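Local coordinates for protein probable arylamine n-acetyl transferase (Mycobacterium abscessus, PDB 4GUZ) that probably transfers an acetyl group from acetyl-coenzyme A to arylamine substrates, as other members of the arylamine N-acetyltransferase family do, at residues L35-W48 against W128-P141. Sequence-based numbering, arbitrary orientation.
Sequences LRRLQRGHVLNIKW and WLCDVGFGTSPLAP
Gln-39 reaches from helix 35-45 into the turn-rich chain 131-141, its CG anti to the backbone N (chi1 -179°) and the chain extended beyond, which carries the amide between Cys-130 and Pro-141. There NE2 donates to Pro-138 O over 3.1 Å; the carbonyl oxygen lies close to the amide plane of Gln-39, whereas the donor stands above the carbonyl plane. One water, accepting from NE2 and Asp-131 N and donating to Leu-129 O and Ala-140 O, links the buried amide to the backbone of 128-141. OE1 packs against Cys-130 CA at 3.4 Å. Apolar packing extends to both sides: Leu-35 CD1 meets Cys-130 SG at 3.6 Å, and the Val-43 side chain crosses that of Leu-139 at about a right angle, CG1 to CD2 3.6 Å.

Beyond the helix, Trp-48 holds the far turn. Its NE1 gives a 2.8 Å hydrogen bond to Gly-133 O, nearly straight at 163° and near the indole plane, while Gly-135 CA sits over the face of the five-membered ring in a CH-pi contact.

The partly exposed margin is looser. Arg-36 NH2 comes within 3.6 Å of Trp-128 CH2, with guanidinium and ring planes 69° apart, and Leu-44 CD2 lies 4.0 Å from Leu-139 CD2. Arg-40 CA makes a bent CA-H...O contact with Leu-139 O, but its guanidinium turns to a salt bridge with Glu-153.

The segment packed on the helix also carries Asp-131, hydrogen-bonded to His-116 and His-189 in an arrangement consistent with the family's Cys-His-Asp triad. Helix 79-92 packs on Leu-35 and Val-132 and supplies His-82, which stacks on Trp-48; strand 116-123 pairs with strand 126-130, and strand 221-226 borders Val-43 and Trp-48.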
ATOM      1  N   LEU A  35      17.338   1.184   1.261  1.00 21.52           N
ATOM      2  CA  LEU A  35      15.985   0.631   1.389  1.00 19.57           C
ATOM      3  C   LEU A  35      15.133   1.492   2.309  1.00 22.16           C
ATOM      4  O   LEU A  35      13.970   1.741   2.002  1.00 20.74           O
ATOM      5  CB  LEU A  35      16.057  -0.820   1.912  1.00 18.96           C
ATOM      6  CG  LEU A  35      14.733  -1.595   1.993  1.00 22.34           C
ATOM      7  CD1 LEU A  35      14.127  -1.806   0.613  1.00 23.28           C
ATOM      8  CD2 LEU A  35      14.918  -2.921   2.712  1.00 19.54           C
ATOM      9  N   ARG A  36      15.710   1.960   3.436  1.00 21.33           N
ATOM     10  CA  ARG A  36      15.010   2.825   4.380  1.00 21.00           C
ATOM     11  C   ARG A  36      14.573   4.108   3.703  1.00 24.14           C
ATOM     12  O   ARG A  36      13.422   4.517   3.859  1.00 22.35           O
ATOM     13  CB  ARG A  36      15.879   3.136   5.627  1.00 20.86           C
ATOM     14  CG  ARG A  36      15.821   2.008   6.652  1.00 25.57           C
ATOM     15  CD  ARG A  36      16.818   2.164   7.787  1.00 30.67           C
ATOM     16  NE  ARG A  36      16.894   0.913   8.547  1.00 40.74           N
ATOM     17  CZ  ARG A  36      17.099   0.820   9.857  1.00 60.32           C
ATOM     18  NH1 ARG A  36      17.292   1.915  10.589  1.00 57.20           N
ATOM     19  NH2 ARG A  36      17.119  -0.367  10.448  1.00 35.72           N
ATOM     20  N   ARG A  37      15.477   4.734   2.940  1.00 21.78           N
ATOM     21  CA  ARG A  37      15.157   5.991   2.251  1.00 21.34           C
ATOM     22  C   ARG A  37      14.131   5.763   1.138  1.00 22.12           C
ATOM     23  O   ARG A  37      13.279   6.624   0.930  1.00 21.30           O
ATOM     24  CB  ARG A  37      16.418   6.669   1.701  1.00 22.35           C
ATOM     25  CG  ARG A  37      17.368   7.139   2.819  1.00 29.06           C
ATOM     26  CD  ARG A  37      18.347   8.242   2.413  1.00 30.62           C
ATOM     27  NE  ARG A  37      19.056   8.003   1.148  1.00 31.46           N
ATOM     28  CZ  ARG A  37      20.029   7.112   0.962  1.00 46.23           C
ATOM     29  NH1 ARG A  37      20.411   6.315   1.955  1.00 30.31           N
ATOM     30  NH2 ARG A  37      20.605   6.992  -0.227  1.00 39.95           N
ATOM     31  N   LEU A  38      14.187   4.591   0.469  1.00 19.69           N
ATOM     32  CA  LEU A  38      13.262   4.222  -0.621  1.00 18.65           C
ATOM     33  C   LEU A  38      11.850   4.049  -0.084  1.00 20.75           C
ATOM     34  O   LEU A  38      10.918   4.642  -0.609  1.00 19.15           O
ATOM     35  CB  LEU A  38      13.696   2.934  -1.329  1.00 18.48           C
ATOM     36  CG  LEU A  38      14.884   2.995  -2.281  1.00 23.68           C
ATOM     37  CD1 LEU A  38      15.242   1.614  -2.749  1.00 24.28           C
ATOM     38  CD2 LEU A  38      14.584   3.857  -3.498  1.00 25.55           C
ATOM     39  N   GLN A  39      11.701   3.258   0.976  1.00 18.10           N
ATOM     40  CA  GLN A  39      10.390   3.031   1.557  1.00 16.66           C
ATOM     41  C   GLN A  39       9.787   4.332   2.132  1.00 18.71           C
ATOM     42  O   GLN A  39       8.625   4.620   1.859  1.00 16.52           O
ATOM     43  CB  GLN A  39      10.444   1.940   2.628  1.00 17.48           C
ATOM     44  CG  GLN A  39       9.056   1.687   3.222  1.00 17.59           C
ATOM     45  CD  GLN A  39       8.834   0.316   3.797  1.00 21.75           C
ATOM     46  OE1 GLN A  39       9.582  -0.628   3.552  1.00 15.96           O
ATOM     47  NE2 GLN A  39       7.673   0.136   4.402  1.00 17.43           N
ATOM     48  N   ARG A  40      10.557   5.111   2.916  1.00 17.74           N
ATOM     49  CA  ARG A  40      10.029   6.345   3.493  1.00 17.94           C
ATOM     50  C   ARG A  40       9.516   7.294   2.403  1.00 22.47           C
ATOM     51  O   ARG A  40       8.401   7.788   2.513  1.00 21.79           O
ATOM     52  CB  ARG A  40      11.072   7.046   4.386  1.00 17.48           C
ATOM     53  CG  ARG A  40      10.446   8.114   5.280  1.00 20.86           C
ATOM     54  CD  ARG A  40      11.457   8.771   6.189  1.00 22.15           C
ATOM     55  NE  ARG A  40      10.944   9.995   6.819  1.00 26.46           N
ATOM     56  CZ  ARG A  40      10.547  10.091   8.084  1.00 29.95           C
ATOM     57  NH1 ARG A  40      10.562   9.024   8.875  1.00 21.06           N
ATOM     58  NH2 ARG A  40      10.141  11.256   8.571  1.00 18.00           N
ATOM     59  N   GLY A  41      10.316   7.510   1.361  1.00 19.13           N
ATOM     60  CA  GLY A  41       9.948   8.386   0.251  1.00 18.84           C
ATOM     61  C   GLY A  41       8.740   7.882  -0.522  1.00 20.34           C
ATOM     62  O   GLY A  41       7.876   8.676  -0.901  1.00 20.34           O
ATOM     63  N   HIS A  42       8.679   6.569  -0.772  1.00 15.48           N
ATOM     64  CA  HIS A  42       7.576   5.946  -1.530  1.00 15.93           C
ATOM     65  C   HIS A  42       6.262   6.123  -0.766  1.00 17.97           C
ATOM     66  O   HIS A  42       5.283   6.647  -1.323  1.00 16.90           O
ATOM     67  CB  HIS A  42       7.852   4.445  -1.833  1.00 15.68           C
ATOM     68  CG  HIS A  42       6.717   3.738  -2.522  1.00 17.64           C
ATOM     69  ND1 HIS A  42       6.797   3.368  -3.847  1.00 18.80           N
ATOM     70  CD2 HIS A  42       5.486   3.409  -2.048  1.00 18.20           C
ATOM     71  CE1 HIS A  42       5.619   2.842  -4.144  1.00 18.29           C
ATOM     72  NE2 HIS A  42       4.799   2.847  -3.090  1.00 18.55           N
ATOM     73  N   VAL A  43       6.261   5.720   0.512  1.00 14.10           N
ATOM     74  CA  VAL A  43       5.071   5.763   1.367  1.00 14.04           C
ATOM     75  C   VAL A  43       4.569   7.216   1.507  1.00 18.24           C
ATOM     76  O   VAL A  43       3.381   7.453   1.348  1.00 17.52           O
ATOM     77  CB  VAL A  43       5.322   5.074   2.734  1.00 16.33           C
ATOM     78  CG1 VAL A  43       4.139   5.259   3.671  1.00 17.29           C
ATOM     79  CG2 VAL A  43       5.615   3.592   2.543  1.00 15.97           C
ATOM     80  N   LEU A  44       5.478   8.178   1.676  1.00 17.27           N
ATOM     81  CA  LEU A  44       5.088   9.576   1.834  1.00 17.63           C
ATOM     82  C   LEU A  44       4.583  10.260   0.542  1.00 22.19           C
ATOM     83  O   LEU A  44       3.693  11.105   0.631  1.00 21.47           O
ATOM     84  CB  LEU A  44       6.261  10.393   2.399  1.00 17.78           C
ATOM     85  CG  LEU A  44       6.542  10.212   3.892  1.00 24.16           C
ATOM     86  CD1 LEU A  44       7.823  10.932   4.298  1.00 24.90           C
ATOM     87  CD2 LEU A  44       5.349  10.660   4.751  1.00 27.06           C
ATOM     88  N   ASN A  45       5.110   9.892  -0.636  1.00 19.44           N
ATOM     89  CA  ASN A  45       4.772  10.615  -1.868  1.00 18.63           C
ATOM     90  C   ASN A  45       3.862   9.871  -2.868  1.00 21.28           C
ATOM     91  O   ASN A  45       3.069  10.524  -3.552  1.00 19.55           O
ATOM     92  CB  ASN A  45       6.060  11.015  -2.571  1.00 18.47           C
ATOM     93  CG  ASN A  45       6.892  11.963  -1.738  1.00 34.58           C
ATOM     94  OD1 ASN A  45       6.573  13.144  -1.604  1.00 31.04           O
ATOM     95  ND2 ASN A  45       7.965  11.467  -1.148  1.00 19.74           N
ATOM     96  N   ILE A  46       3.965   8.538  -2.982  1.00 17.87           N
ATOM     97  CA  ILE A  46       3.082   7.824  -3.928  1.00 15.76           C
ATOM     98  C   ILE A  46       1.700   7.798  -3.309  1.00 18.98           C
ATOM     99  O   ILE A  46       1.544   7.360  -2.174  1.00 18.83           O
ATOM    100  CB  ILE A  46       3.591   6.406  -4.301  1.00 17.81           C
ATOM    101  CG1 ILE A  46       5.091   6.408  -4.753  1.00 18.27           C
ATOM    102  CG2 ILE A  46       2.668   5.749  -5.335  1.00 17.65           C
ATOM    103  CD1 ILE A  46       5.400   7.017  -6.148  1.00 21.80           C
ATOM    104  N   LYS A  47       0.698   8.280  -4.057  1.00 16.42           N
ATOM    105  CA  LYS A  47      -0.652   8.431  -3.536  1.00 15.45           C
ATOM    106  C   LYS A  47      -1.358   7.101  -3.449  1.00 18.40           C
ATOM    107  O   LYS A  47      -0.985   6.158  -4.157  1.00 18.61           O
ATOM    108  CB  LYS A  47      -1.426   9.463  -4.359  1.00 17.45           C
ATOM    109  CG  LYS A  47      -0.969  10.895  -4.094  1.00 27.72           C
ATOM    110  CD  LYS A  47      -1.275  11.819  -5.263  1.00 30.68           C
ATOM    111  CE  LYS A  47      -0.792  13.239  -5.053  1.00 44.06           C
ATOM    112  NZ  LYS A  47       0.686  13.340  -4.911  1.00 58.85           N
ATOM    113  N   TRP A  48      -2.348   7.001  -2.549  1.00 15.35           N
ATOM    114  CA  TRP A  48      -3.060   5.740  -2.329  1.00 13.91           C
ATOM    115  C   TRP A  48      -4.545   5.936  -2.531  1.00 17.73           C
ATOM    116  O   TRP A  48      -5.160   6.746  -1.852  1.00 16.08           O
ATOM    117  CB  TRP A  48      -2.767   5.158  -0.936  1.00 12.53           C
ATOM    118  CG  TRP A  48      -3.042   3.676  -0.834  1.00 13.69           C
ATOM    119  CD1 TRP A  48      -2.117   2.677  -0.846  1.00 16.07           C
ATOM    120  CD2 TRP A  48      -4.333   3.029  -0.797  1.00 13.71           C
ATOM    121  NE1 TRP A  48      -2.737   1.455  -0.729  1.00 15.36           N
ATOM    122  CE2 TRP A  48      -4.100   1.637  -0.762  1.00 16.68           C
ATOM    123  CE3 TRP A  48      -5.665   3.490  -0.783  1.00 15.27           C
ATOM    124  CZ2 TRP A  48      -5.141   0.705  -0.692  1.00 16.66           C
ATOM    125  CZ3 TRP A  48      -6.698   2.563  -0.757  1.00 16.51           C
ATOM    126  CH2 TRP A  48      -6.433   1.189  -0.689  1.00 17.20           C
ATOM    127  N   TRP A 128      13.764  -8.261   5.653  1.00 18.84           N
ATOM    128  CA  TRP A 128      13.085  -6.994   5.886  1.00 18.28           C
ATOM    129  C   TRP A 128      11.763  -6.931   5.159  1.00 19.29           C
ATOM    130  O   TRP A 128      11.722  -6.999   3.930  1.00 18.32           O
ATOM    131  CB  TRP A 128      13.987  -5.837   5.424  1.00 18.14           C
ATOM    132  CG  TRP A 128      15.222  -5.722   6.265  1.00 19.52           C
ATOM    133  CD1 TRP A 128      16.406  -6.365   6.073  1.00 21.96           C
ATOM    134  CD2 TRP A 128      15.362  -4.970   7.480  1.00 19.29           C
ATOM    135  NE1 TRP A 128      17.290  -6.041   7.077  1.00 20.74           N
ATOM    136  CE2 TRP A 128      16.670  -5.203   7.967  1.00 22.72           C
ATOM    137  CE3 TRP A 128      14.509  -4.127   8.210  1.00 19.84           C
ATOM    138  CZ2 TRP A 128      17.158  -4.597   9.133  1.00 21.79           C
ATOM    139  CZ3 TRP A 128      14.991  -3.538   9.368  1.00 21.24           C
ATOM    140  CH2 TRP A 128      16.305  -3.768   9.815  1.00 21.84           C
ATOM    141  N   LEU A 129      10.681  -6.743   5.919  1.00 14.73           N
ATOM    142  CA  LEU A 129       9.351  -6.618   5.336  1.00 12.90           C
ATOM    143  C   LEU A 129       9.154  -5.210   4.807  1.00 17.45           C
ATOM    144  O   LEU A 129       9.292  -4.249   5.572  1.00 17.11           O
ATOM    145  CB  LEU A 129       8.276  -6.954   6.390  1.00 12.28           C
ATOM    146  CG  LEU A 129       6.815  -6.772   5.930  1.00 15.92           C
ATOM    147  CD1 LEU A 129       6.481  -7.718   4.814  1.00 16.27           C
ATOM    148  CD2 LEU A 129       5.856  -6.868   7.120  1.00 18.00           C
ATOM    149  N   CYS A 130       8.823  -5.077   3.509  1.00 14.74           N
ATOM    150  CA  CYS A 130       8.550  -3.764   2.928  1.00 14.58           C
ATOM    151  C   CYS A 130       7.066  -3.699   2.566  1.00 15.92           C
ATOM    152  O   CYS A 130       6.657  -4.065   1.453  1.00 16.51           O
ATOM    153  CB  CYS A 130       9.448  -3.479   1.727  1.00 16.15           C
ATOM    154  SG  CYS A 130      11.214  -3.393   2.133  1.00 19.76           S
ATOM    155  N   ASP A 131       6.253  -3.242   3.529  1.00 12.44           N
ATOM    156  CA  ASP A 131       4.796  -3.099   3.345  1.00 11.65           C
ATOM    157  C   ASP A 131       4.554  -1.682   2.858  1.00 17.62           C
ATOM    158  O   ASP A 131       4.238  -0.780   3.638  1.00 18.89           O
ATOM    159  CB  ASP A 131       4.081  -3.402   4.652  1.00 12.54           C
ATOM    160  CG  ASP A 131       2.574  -3.558   4.520  1.00 17.94           C
ATOM    161  OD1 ASP A 131       2.061  -3.444   3.384  1.00 20.49           O
ATOM    162  OD2 ASP A 131       1.918  -3.789   5.548  1.00 18.20           O
ATOM    163  N   VAL A 132       4.777  -1.465   1.567  1.00 14.25           N
ATOM    164  CA  VAL A 132       4.777  -0.115   0.978  1.00 14.64           C
ATOM    165  C   VAL A 132       3.420   0.361   0.427  1.00 18.70           C
ATOM    166  O   VAL A 132       3.271   1.559   0.178  1.00 17.86           O
ATOM    167  CB  VAL A 132       5.861   0.033  -0.128  1.00 18.24           C
ATOM    168  CG1 VAL A 132       7.269  -0.253   0.419  1.00 17.54           C
ATOM    169  CG2 VAL A 132       5.547  -0.828  -1.361  1.00 18.70           C
ATOM    170  N   GLY A 133       2.491  -0.555   0.194  1.00 17.17           N
ATOM    171  CA  GLY A 133       1.217  -0.221  -0.435  1.00 16.22           C
ATOM    172  C   GLY A 133      -0.041  -0.455   0.360  1.00 18.53           C
ATOM    173  O   GLY A 133      -1.081  -0.695  -0.237  1.00 17.16           O
ATOM    174  N   PHE A 134       0.004  -0.287   1.692  1.00 16.25           N
ATOM    175  CA  PHE A 134      -1.173  -0.489   2.534  1.00 16.16           C
ATOM    176  C   PHE A 134      -2.007   0.808   2.690  1.00 20.19           C
ATOM    177  O   PHE A 134      -3.175   0.725   3.058  1.00 22.80           O
ATOM    178  CB  PHE A 134      -0.743  -1.047   3.909  1.00 17.98           C
ATOM    179  CG  PHE A 134      -1.875  -1.435   4.843  1.00 18.27           C
ATOM    180  CD1 PHE A 134      -2.531  -2.651   4.701  1.00 19.00           C
ATOM    181  CD2 PHE A 134      -2.275  -0.581   5.870  1.00 18.79           C
ATOM    182  CE1 PHE A 134      -3.576  -3.005   5.565  1.00 19.23           C
ATOM    183  CE2 PHE A 134      -3.327  -0.934   6.730  1.00 20.20           C
ATOM    184  CZ  PHE A 134      -3.968  -2.143   6.572  1.00 18.41           C
ATOM    185  N   GLY A 135      -1.446   1.963   2.359  1.00 15.70           N
ATOM    186  CA  GLY A 135      -2.148   3.239   2.524  1.00 16.17           C
ATOM    187  C   GLY A 135      -1.615   3.857   3.801  1.00 20.04           C
ATOM    188  O   GLY A 135      -0.745   4.722   3.735  1.00 20.74           O
ATOM    189  N   THR A 136      -2.000   3.286   4.974  1.00 15.63           N
ATOM    190  CA  THR A 136      -1.447   3.723   6.279  1.00 15.30           C
ATOM    191  C   THR A 136      -0.265   2.823   6.573  1.00 18.31           C
ATOM    192  O   THR A 136      -0.139   2.217   7.640  1.00 19.34           O
ATOM    193  CB  THR A 136      -2.512   3.726   7.382  1.00 19.52           C
ATOM    194  OG1 THR A 136      -3.171   2.454   7.405  1.00 17.38           O
ATOM    195  CG2 THR A 136      -3.527   4.858   7.212  1.00 18.21           C
ATOM    196  N   SER A 137       0.613   2.748   5.597  1.00 15.97           N
ATOM    197  CA  SER A 137       1.764   1.890   5.568  1.00 14.30           C
ATOM    198  C   SER A 137       2.861   2.266   6.560  1.00 18.30           C
ATOM    199  O   SER A 137       3.086   3.449   6.828  1.00 15.68           O
ATOM    200  CB  SER A 137       2.382   1.938   4.166  1.00 18.54           C
ATOM    201  OG  SER A 137       1.925   0.855   3.379  1.00 27.50           O
ATOM    202  N   PRO A 138       3.631   1.259   7.029  1.00 16.39           N
ATOM    203  CA  PRO A 138       4.827   1.564   7.801  1.00 16.46           C
ATOM    204  C   PRO A 138       5.746   2.435   6.957  1.00 19.23           C
ATOM    205  O   PRO A 138       5.800   2.277   5.725  1.00 15.36           O
ATOM    206  CB  PRO A 138       5.437   0.179   8.043  1.00 17.76           C
ATOM    207  CG  PRO A 138       4.280  -0.751   7.986  1.00 21.07           C
ATOM    208  CD  PRO A 138       3.504  -0.201   6.835  1.00 17.23           C
ATOM    209  N   LEU A 139       6.404   3.415   7.601  1.00 17.67           N
ATOM    210  CA  LEU A 139       7.276   4.345   6.887  1.00 17.63           C
ATOM    211  C   LEU A 139       8.660   3.766   6.741  1.00 22.24           C
ATOM    212  O   LEU A 139       9.492   4.358   6.070  1.00 21.68           O
ATOM    213  CB  LEU A 139       7.340   5.707   7.591  1.00 17.55           C
ATOM    214  CG  LEU A 139       6.019   6.482   7.712  1.00 21.30           C
ATOM    215  CD1 LEU A 139       6.163   7.621   8.668  1.00 22.16           C
ATOM    216  CD2 LEU A 139       5.573   7.044   6.384  1.00 24.21           C
ATOM    217  N   ALA A 140       8.917   2.608   7.363  1.00 18.39           N
ATOM    218  CA  ALA A 140      10.247   2.010   7.279  1.00 18.21           C
ATOM    219  C   ALA A 140      10.158   0.497   7.113  1.00 19.87           C
ATOM    220  O   ALA A 140       9.179  -0.094   7.598  1.00 18.51           O
ATOM    221  CB  ALA A 140      11.036   2.353   8.536  1.00 18.27           C
ATOM    222  N   PRO A 141      11.166  -0.162   6.478  1.00 15.86           N
ATOM    223  CA  PRO A 141      11.160  -1.634   6.440  1.00 15.07           C
ATOM    224  C   PRO A 141      11.164  -2.180   7.859  1.00 18.59           C
ATOM    225  O   PRO A 141      11.667  -1.520   8.769  1.00 20.49           O
ATOM    226  CB  PRO A 141      12.463  -1.989   5.706  1.00 17.22           C
ATOM    227  CG  PRO A 141      12.923  -0.724   5.081  1.00 22.35           C
ATOM    228  CD  PRO A 141      12.418   0.387   5.893  1.00 18.01           C
TER
HETATM  229  O   HOH W   1       7.519  -2.253   6.200  1.00 15.43           O